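Local coordinates for E1 (Kluyveromyces marxianus, PDB 3VX6), which activates the ubiquitin-like proteins Atg12 and Atg8 for conjugation in autophagy, acting as an E1-like enzyme, at residues A[117-129]-A[136-148]. Sequence-based numbering, arbitrary orientation.
Sequences LNEIISFYMISFA and FYYWICMPSFQSD
A beta hairpin in the mixed sheet of the Atg7 N-terminal domain pairs strand 123-129 with strand 136-144, nearly exactly antiparallel at 177°. Tyr124 with Cys141, Ile126 with Trp139 and Phe128 with Tyr137 are the hydrogen-bonded pairs, each closed by two N-H...O bonds; Tyr124 N reaches Cys141 O at 2.7 Å, almost straight.

Met125, Ile140, Ser127, Tyr138, Ala129 and Phe136 share one face, against which helix 21-33 packs. Met125 runs extended through its first two torsions, with CG anti to N (chi1 -179°), laying Met125 CG 3.4 Å from Ile140 CG1; the bend at chi3 then brings Met125 CE to Tyr138 CB at 3.5 Å and leaves SD 5.4 Å from the centroid of the Tyr138 ring, an oblique Met-aromatic contact. Ser127 OG is hydrogen-bonded to Asn85 OD1 of the neighbouring strand 78-86.

On the other face, Ile126 and Trp139 lie side by side, Ile126 CG1 3.5 Å from Trp139 CB, while the indole NE1 is held by Glu263 O. Phe128 and Tyr137 also run alongside each other, their rings inclined at 35°. Near the Tyr124-Cys141 pair, a water accepts a hydrogen bond from Ser122 N (N to water O 2.9 Å) and lies 2.7 Å from Pro143 O, which Asn217 ND2 also binds.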
loop_
_atom_site.group_PDB
_atom_site.type_symbol
_atom_site.label_atom_id
_atom_site.label_comp_id
_atom_site.label_asym_id
_atom_site.label_seq_id
_atom_site.Cartn_x
_atom_site.Cartn_y
_atom_site.Cartn_z
ATOM N N LEU A 117 3.864 -5.662 10.487
ATOM C CA LEU A 117 3.773 -4.400 9.768
ATOM C C LEU A 117 3.438 -4.637 8.298
ATOM O O LEU A 117 2.830 -3.792 7.649
ATOM C CB LEU A 117 5.078 -3.609 9.865
ATOM C CG LEU A 117 5.525 -3.194 11.257
ATOM C CD1 LEU A 117 6.649 -2.211 11.106
ATOM C CD2 LEU A 117 4.369 -2.589 12.032
ATOM N N ASN A 118 3.836 -5.781 7.760
ATOM C CA ASN A 118 3.528 -6.049 6.367
ATOM C C ASN A 118 2.042 -5.888 6.134
ATOM O O ASN A 118 1.621 -5.517 5.048
ATOM C CB ASN A 118 3.933 -7.468 5.981
ATOM C CG ASN A 118 5.415 -7.594 5.696
ATOM O OD1 ASN A 118 5.897 -7.204 4.620
ATOM N ND2 ASN A 118 6.155 -8.130 6.660
ATOM N N GLU A 119 1.246 -6.158 7.158
ATOM C CA GLU A 119 -0.198 -6.065 7.013
ATOM C C GLU A 119 -0.764 -4.670 6.889
ATOM O O GLU A 119 -1.925 -4.511 6.514
ATOM C CB GLU A 119 -0.895 -6.769 8.169
ATOM C CG GLU A 119 -0.634 -8.246 8.221
ATOM C CD GLU A 119 -1.505 -8.939 9.240
ATOM O OE1 GLU A 119 -1.104 -10.024 9.701
ATOM O OE2 GLU A 119 -2.597 -8.410 9.572
ATOM N N ILE A 120 0.032 -3.659 7.204
ATOM C CA ILE A 120 -0.455 -2.287 7.118
ATOM C C ILE A 120 -0.507 -1.804 5.677
ATOM O O ILE A 120 -1.075 -0.748 5.386
ATOM C CB ILE A 120 0.430 -1.333 7.908
ATOM C CG1 ILE A 120 1.803 -1.254 7.242
ATOM C CG2 ILE A 120 0.516 -1.798 9.349
ATOM C CD1 ILE A 120 2.806 -0.470 8.000
ATOM N N ILE A 121 0.083 -2.588 4.779
ATOM C CA ILE A 121 0.120 -2.245 3.363
ATOM C C ILE A 121 -0.880 -3.029 2.545
ATOM O O ILE A 121 -0.882 -4.254 2.563
ATOM C CB ILE A 121 1.520 -2.494 2.755
ATOM C CG1 ILE A 121 2.501 -1.455 3.290
ATOM C CG2 ILE A 121 1.444 -2.451 1.223
ATOM C CD1 ILE A 121 3.878 -1.587 2.718
ATOM N N SER A 122 -1.722 -2.305 1.821
ATOM C CA SER A 122 -2.719 -2.924 0.971
ATOM C C SER A 122 -3.310 -1.904 0.004
ATOM O O SER A 122 -3.045 -0.712 0.095
ATOM C CB SER A 122 -3.827 -3.521 1.828
ATOM O OG SER A 122 -4.687 -4.312 1.042
ATOM N N PHE A 123 -4.085 -2.376 -0.955
ATOM C CA PHE A 123 -4.729 -1.454 -1.864
ATOM C C PHE A 123 -6.176 -1.865 -1.970
ATOM O O PHE A 123 -6.511 -3.044 -1.901
ATOM C CB PHE A 123 -4.070 -1.431 -3.238
ATOM C CG PHE A 123 -4.194 -2.703 -3.999
ATOM C CD1 PHE A 123 -3.391 -3.792 -3.692
ATOM C CD2 PHE A 123 -5.063 -2.787 -5.084
ATOM C CE1 PHE A 123 -3.443 -4.950 -4.462
ATOM C CE2 PHE A 123 -5.125 -3.935 -5.861
ATOM C CZ PHE A 123 -4.315 -5.019 -5.554
ATOM N N TYR A 124 -7.023 -0.860 -2.110
ATOM C CA TYR A 124 -8.456 -1.026 -2.196
ATOM C C TYR A 124 -8.929 -0.284 -3.439
ATOM O O TYR A 124 -8.476 0.826 -3.745
ATOM C CB TYR A 124 -9.100 -0.432 -0.946
ATOM C CG TYR A 124 -8.589 -1.041 0.345
ATOM C CD1 TYR A 124 -9.261 -2.110 0.946
ATOM C CD2 TYR A 124 -7.421 -0.560 0.961
ATOM C CE1 TYR A 124 -8.791 -2.684 2.129
ATOM C CE2 TYR A 124 -6.936 -1.133 2.148
ATOM C CZ TYR A 124 -7.633 -2.197 2.727
ATOM O OH TYR A 124 -7.201 -2.778 3.905
ATOM N N MET A 125 -9.836 -0.903 -4.172
ATOM C CA MET A 125 -10.337 -0.279 -5.373
ATOM C C MET A 125 -11.844 -0.242 -5.316
ATOM O O MET A 125 -12.464 -1.221 -4.952
ATOM C CB MET A 125 -9.883 -1.080 -6.597
ATOM C CG MET A 125 -10.325 -0.493 -7.915
ATOM S SD MET A 125 -9.794 -1.493 -9.310
ATOM C CE MET A 125 -11.269 -1.399 -10.317
ATOM N N ILE A 126 -12.434 0.902 -5.614
ATOM C CA ILE A 126 -13.881 0.963 -5.662
ATOM C C ILE A 126 -14.121 1.170 -7.141
ATOM O O ILE A 126 -13.306 1.784 -7.833
ATOM C CB ILE A 126 -14.488 2.132 -4.855
ATOM C CG1 ILE A 126 -13.841 3.461 -5.259
ATOM C CG2 ILE A 126 -14.371 1.828 -3.361
ATOM C CD1 ILE A 126 -14.509 4.698 -4.660
ATOM N N SER A 127 -15.213 0.634 -7.650
ATOM C CA SER A 127 -15.467 0.778 -9.065
ATOM C C SER A 127 -16.921 0.603 -9.399
ATOM O O SER A 127 -17.740 0.229 -8.562
ATOM C CB SER A 127 -14.642 -0.247 -9.860
ATOM O OG SER A 127 -15.000 -1.587 -9.544
ATOM N N PHE A 128 -17.228 0.916 -10.642
ATOM C CA PHE A 128 -18.554 0.766 -11.170
ATOM C C PHE A 128 -18.314 0.308 -12.576
ATOM O O PHE A 128 -17.779 1.052 -13.406
ATOM C CB PHE A 128 -19.321 2.076 -11.207
ATOM C CG PHE A 128 -20.636 1.958 -11.915
ATOM C CD1 PHE A 128 -20.977 2.840 -12.938
ATOM C CD2 PHE A 128 -21.522 0.933 -11.584
ATOM C CE1 PHE A 128 -22.175 2.704 -13.618
ATOM C CE2 PHE A 128 -22.720 0.790 -12.259
ATOM C CZ PHE A 128 -23.049 1.679 -13.281
ATOM N N ALA A 129 -18.663 -0.941 -12.830
ATOM C CA ALA A 129 -18.497 -1.496 -14.152
ATOM C C ALA A 129 -19.851 -1.349 -14.810
ATOM O O ALA A 129 -20.807 -2.049 -14.458
ATOM C CB ALA A 129 -18.090 -2.956 -14.066
ATOM N N PHE A 136 -16.211 1.775 -17.583
ATOM C CA PHE A 136 -15.808 1.327 -16.258
ATOM C C PHE A 136 -15.214 2.411 -15.396
ATOM O O PHE A 136 -14.077 2.803 -15.596
ATOM C CB PHE A 136 -14.809 0.191 -16.391
ATOM C CG PHE A 136 -15.351 -0.976 -17.130
ATOM C CD1 PHE A 136 -15.831 -2.089 -16.444
ATOM C CD2 PHE A 136 -15.441 -0.947 -18.517
ATOM C CE1 PHE A 136 -16.397 -3.157 -17.127
ATOM C CE2 PHE A 136 -16.006 -2.008 -19.209
ATOM C CZ PHE A 136 -16.485 -3.117 -18.511
ATOM N N TYR A 137 -15.993 2.875 -14.425
ATOM C CA TYR A 137 -15.555 3.903 -13.500
ATOM C C TYR A 137 -14.865 3.210 -12.320
ATOM O O TYR A 137 -15.395 2.253 -11.765
ATOM C CB TYR A 137 -16.766 4.687 -13.006
ATOM C CG TYR A 137 -17.636 5.223 -14.123
ATOM C CD1 TYR A 137 -17.679 6.589 -14.413
ATOM C CD2 TYR A 137 -18.397 4.358 -14.919
ATOM C CE1 TYR A 137 -18.457 7.081 -15.471
ATOM C CE2 TYR A 137 -19.176 4.840 -15.982
ATOM C CZ TYR A 137 -19.197 6.199 -16.250
ATOM O OH TYR A 137 -19.932 6.669 -17.309
ATOM N N TYR A 138 -13.675 3.661 -11.947
ATOM C CA TYR A 138 -12.999 3.053 -10.813
ATOM C C TYR A 138 -12.103 4.020 -10.084
ATOM O O TYR A 138 -11.754 5.087 -10.594
ATOM C CB TYR A 138 -12.168 1.852 -11.228
ATOM C CG TYR A 138 -11.048 2.183 -12.164
ATOM C CD1 TYR A 138 -11.313 2.571 -13.471
ATOM C CD2 TYR A 138 -9.715 2.059 -11.761
ATOM C CE1 TYR A 138 -10.289 2.823 -14.362
ATOM C CE2 TYR A 138 -8.671 2.308 -12.648
ATOM C CZ TYR A 138 -8.970 2.690 -13.953
ATOM O OH TYR A 138 -7.968 2.937 -14.866
ATOM N N TRP A 139 -11.732 3.623 -8.876
ATOM C CA TRP A 139 -10.888 4.436 -8.042
ATOM C C TRP A 139 -10.101 3.534 -7.117
ATOM O O TRP A 139 -10.675 2.769 -6.336
ATOM C CB TRP A 139 -11.744 5.384 -7.226
ATOM C CG TRP A 139 -11.034 6.627 -6.865
ATOM C CD1 TRP A 139 -9.697 6.875 -6.977
ATOM C CD2 TRP A 139 -11.622 7.821 -6.347
ATOM N NE1 TRP A 139 -9.419 8.150 -6.567
ATOM C CE2 TRP A 139 -10.583 8.755 -6.174
ATOM C CE3 TRP A 139 -12.930 8.193 -6.012
ATOM C CZ2 TRP A 139 -10.808 10.041 -5.681
ATOM C CZ3 TRP A 139 -13.153 9.471 -5.522
ATOM C CH2 TRP A 139 -12.095 10.380 -5.361
ATOM N N ILE A 140 -8.781 3.615 -7.210
ATOM C CA ILE A 140 -7.937 2.797 -6.366
ATOM C C ILE A 140 -7.302 3.667 -5.305
ATOM O O ILE A 140 -7.066 4.861 -5.524
ATOM C CB ILE A 140 -6.830 2.108 -7.176
ATOM C CG1 ILE A 140 -7.456 1.272 -8.295
ATOM C CG2 ILE A 140 -5.995 1.224 -6.264
ATOM C CD1 ILE A 140 -6.452 0.534 -9.168
ATOM N N CYS A 141 -7.061 3.067 -4.143
ATOM C CA CYS A 141 -6.423 3.760 -3.038
ATOM C C CYS A 141 -5.590 2.751 -2.274
ATOM O O CYS A 141 -5.920 1.570 -2.208
ATOM C CB CYS A 141 -7.453 4.386 -2.091
ATOM S SG CYS A 141 -8.217 3.255 -0.893
ATOM N N MET A 142 -4.474 3.217 -1.744
ATOM C CA MET A 142 -3.612 2.380 -0.931
ATOM C C MET A 142 -3.587 3.218 0.340
ATOM O O MET A 142 -2.850 4.194 0.426
ATOM C CB MET A 142 -2.224 2.275 -1.553
ATOM C CG MET A 142 -1.319 1.311 -0.827
ATOM S SD MET A 142 0.239 1.200 -1.650
ATOM C CE MET A 142 0.025 -0.236 -2.696
ATOM N N PRO A 143 -4.420 2.860 1.331
ATOM C CA PRO A 143 -4.492 3.604 2.580
ATOM C C PRO A 143 -3.175 3.947 3.218
ATOM O O PRO A 143 -2.306 3.101 3.429
ATOM C CB PRO A 143 -5.363 2.718 3.458
ATOM C CG PRO A 143 -6.253 2.098 2.488
ATOM C CD PRO A 143 -5.269 1.670 1.426
ATOM N N SER A 144 -3.061 5.236 3.494
ATOM C CA SER A 144 -1.907 5.844 4.119
ATOM C C SER A 144 -2.487 6.590 5.318
ATOM O O SER A 144 -3.091 7.652 5.176
ATOM C CB SER A 144 -1.246 6.817 3.145
ATOM O OG SER A 144 -0.361 7.679 3.833
ATOM N N PHE A 145 -2.324 6.019 6.501
ATOM C CA PHE A 145 -2.855 6.644 7.698
ATOM C C PHE A 145 -1.770 7.218 8.579
ATOM O O PHE A 145 -0.593 6.883 8.450
ATOM C CB PHE A 145 -3.655 5.635 8.500
ATOM C CG PHE A 145 -2.918 4.361 8.751
ATOM C CD1 PHE A 145 -2.943 3.331 7.813
ATOM C CD2 PHE A 145 -2.194 4.184 9.928
ATOM C CE1 PHE A 145 -2.259 2.144 8.050
ATOM C CE2 PHE A 145 -1.512 3.009 10.171
ATOM C CZ PHE A 145 -1.541 1.985 9.235
ATOM N N GLN A 146 -2.201 8.078 9.492
ATOM C CA GLN A 146 -1.323 8.747 10.433
ATOM C C GLN A 146 -2.181 9.459 11.467
ATOM O O GLN A 146 -3.387 9.612 11.291
ATOM C CB GLN A 146 -0.487 9.784 9.706
ATOM C CG GLN A 146 -1.322 10.874 9.078
ATOM C CD GLN A 146 -0.495 12.066 8.696
ATOM O OE1 GLN A 146 0.294 12.015 7.753
ATOM N NE2 GLN A 146 -0.657 13.152 9.435
ATOM N N SER A 147 -1.556 9.899 12.552
ATOM C CA SER A 147 -2.279 10.629 13.578
ATOM C C SER A 147 -2.664 11.985 12.981
ATOM O O SER A 147 -1.898 12.580 12.222
ATOM C CB SER A 147 -1.387 10.827 14.804
ATOM O OG SER A 147 -1.996 11.699 15.743
ATOM N N ASP A 148 -3.852 12.467 13.322
ATOM C CA ASP A 148 -4.341 13.751 12.815
ATOM C C ASP A 148 -3.432 14.922 13.208
ATOM O O ASP A 148 -3.242 15.212 14.391
ATOM C CB ASP A 148 -5.759 13.999 13.337
ATOM C CG ASP A 148 -6.625 14.744 12.340
ATOM O OD1 ASP A 148 -7.797 15.029 12.670
ATOM O OD2 ASP A 148 -6.135 15.036 11.226
HETATM O O HOH W 1 -2.076 0.487 2.671
#